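Local coordinates for protein pyruvate-formate lyase-activating enzyme (Bacteroides vulgatus ATCC 8482, PDB 3CAN) that is probably a radical SAM activating enzyme, here a fragment whose six parallel strands and helices form part of a barrel-like alpha/beta fold, at residues L101-V105 and K155-P159. Numbering follows the deposited sequence.
Sequences LIEGV and KMQTP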
loop_
_atom_site.group_PDB
_atom_site.type_symbol
_atom_site.label_atom_id
_atom_site.label_comp_id
_atom_site.label_asym_id
_atom_site.label_seq_id
_atom_site.Cartn_x
_atom_site.Cartn_y
_atom_site.Cartn_z
ATOM N N LEU A 101 -6.822 -9.641 6.476
ATOM C CA LEU A 101 -7.358 -10.976 6.700
ATOM C C LEU A 101 -6.636 -11.602 7.889
ATOM O O LEU A 101 -5.442 -11.872 7.819
ATOM C CB LEU A 101 -7.177 -11.823 5.440
ATOM C CG LEU A 101 -7.944 -13.146 5.374
ATOM C CD1 LEU A 101 -9.473 -12.938 5.407
ATOM C CD2 LEU A 101 -7.542 -13.924 4.131
ATOM N N ILE A 102 -7.376 -11.794 8.977
ATOM C CA ILE A 102 -6.809 -12.165 10.272
ATOM C C ILE A 102 -7.516 -13.420 10.768
ATOM O O ILE A 102 -8.717 -13.393 11.032
ATOM C CB ILE A 102 -6.996 -11.030 11.312
ATOM C CG1 ILE A 102 -6.511 -9.681 10.749
ATOM C CG2 ILE A 102 -6.257 -11.373 12.616
ATOM C CD1 ILE A 102 -7.151 -8.451 11.372
ATOM N N GLU A 103 -6.770 -14.519 10.859
ATOM C CA GLU A 103 -7.298 -15.756 11.398
ATOM C C GLU A 103 -7.622 -15.499 12.862
ATOM O O GLU A 103 -6.747 -15.054 13.620
ATOM C CB GLU A 103 -6.267 -16.873 11.252
ATOM C CG GLU A 103 -6.690 -18.215 11.805
ATOM C CD GLU A 103 -7.929 -18.776 11.140
ATOM O OE1 GLU A 103 -7.977 -18.841 9.892
ATOM O OE2 GLU A 103 -8.848 -19.181 11.873
ATOM N N GLY A 104 -8.871 -15.771 13.235
ATOM C CA GLY A 104 -9.388 -15.468 14.564
ATOM C C GLY A 104 -10.254 -14.224 14.652
ATOM O O GLY A 104 -10.918 -14.010 15.664
ATOM N N VAL A 105 -10.270 -13.411 13.593
ATOM C CA VAL A 105 -11.066 -12.183 13.574
ATOM C C VAL A 105 -12.101 -12.158 12.433
ATOM O O VAL A 105 -13.280 -11.878 12.671
ATOM C CB VAL A 105 -10.154 -10.947 13.448
ATOM C CG1 VAL A 105 -10.972 -9.657 13.390
ATOM C CG2 VAL A 105 -9.156 -10.914 14.614
ATOM N N LYS A 155 -7.848 -14.301 19.140
ATOM C CA LYS A 155 -6.536 -14.570 18.562
ATOM C C LYS A 155 -6.340 -13.786 17.272
ATOM O O LYS A 155 -7.307 -13.463 16.581
ATOM C CB LYS A 155 -6.366 -16.068 18.280
ATOM C CG LYS A 155 -7.118 -16.573 17.047
ATOM C CD LYS A 155 -7.014 -18.080 16.892
ATOM C CE LYS A 155 -7.932 -18.592 15.788
ATOM N NZ LYS A 155 -7.901 -20.080 15.687
HETATM N N MSE A 156 -5.082 -13.493 16.950
HETATM C CA MSE A 156 -4.734 -12.828 15.699
HETATM C C MSE A 156 -3.522 -13.499 15.088
HETATM O O MSE A 156 -2.391 -13.298 15.541
HETATM C CB MSE A 156 -4.429 -11.359 15.935
HETATM C CG MSE A 156 -5.635 -10.561 16.337
HETATM SE SE MSE A 156 -5.230 -8.682 16.243
HETATM C CE MSE A 156 -5.138 -8.472 14.309
ATOM N N GLN A 157 -3.778 -14.311 14.072
ATOM C CA GLN A 157 -2.746 -15.086 13.414
ATOM C C GLN A 157 -2.840 -14.882 11.920
ATOM O O GLN A 157 -3.870 -14.454 11.397
ATOM C CB GLN A 157 -2.931 -16.571 13.726
ATOM C CG GLN A 157 -3.082 -16.877 15.202
ATOM C CD GLN A 157 -3.337 -18.342 15.467
ATOM O OE1 GLN A 157 -3.815 -19.070 14.594
ATOM N NE2 GLN A 157 -3.019 -18.788 16.677
ATOM N N THR A 158 -1.746 -15.197 11.243
ATOM C CA THR A 158 -1.703 -15.212 9.795
ATOM C C THR A 158 -2.588 -16.359 9.314
ATOM O O THR A 158 -2.454 -17.482 9.805
ATOM C CB THR A 158 -0.252 -15.419 9.314
ATOM O OG1 THR A 158 0.580 -14.417 9.912
ATOM C CG2 THR A 158 -0.150 -15.332 7.794
ATOM N N PRO A 159 -3.519 -16.081 8.385
ATOM C CA PRO A 159 -4.295 -17.199 7.850
ATOM C C PRO A 159 -3.417 -18.132 7.007
ATOM O O PRO A 159 -2.507 -17.673 6.300
ATOM C CB PRO A 159 -5.373 -16.513 7.004
ATOM C CG PRO A 159 -4.788 -15.191 6.636
ATOM C CD PRO A 159 -3.911 -14.792 7.783
#
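E103 and Q157 pair through their backbones as a single antiparallel, hydrogen-bonded bridge. The bond from Q157 N to E103 O is 3.1 Å and lies in the carbonyl plane. The return bond, from E103 N to Q157 O, is 3.0 Å and more bent, 138° at the hydrogen.

On one face, selenomethionine M156 folds back over I102. Its chain bends at the last torsion (chi3 71°), which brings the methyl CE to 3.5 Å from I102 CG2. I102 CD1 also touches this methyl. M156 CG rests on the notch formed by the CG2 branches of I102 and V105, and F73 of helix 67-74 touches both V105 and M156.

On the other face, E103 CB points toward the partner loop and packs 3.4 Å from Q157 O and against P159 CA. With CG anti to the backbone N (chi1 179°), the chain then bends to run beside K155. NZ stays 4.0 Å from E103 OE2, too far for a salt bridge. The extended K155 chain lies along G104, its CG 3.5 Å from G104 CA and its CE also against that atom. Where strand 95-101 ends, the CG-CD edge of the P159 ring wedges into the notch between L101 O and L101 CD2, with CD 3.3 Å from that O.

A bond from V105 N to I102 O closes a type II beta turn, with G104, of positive phi, in its third position. The contact joins two neighbouring strand-to-helix loops, those following parallel strands 95-101 and 128-133, as in the beta/alpha repeats of a TIM-barrel-like radical SAM fold.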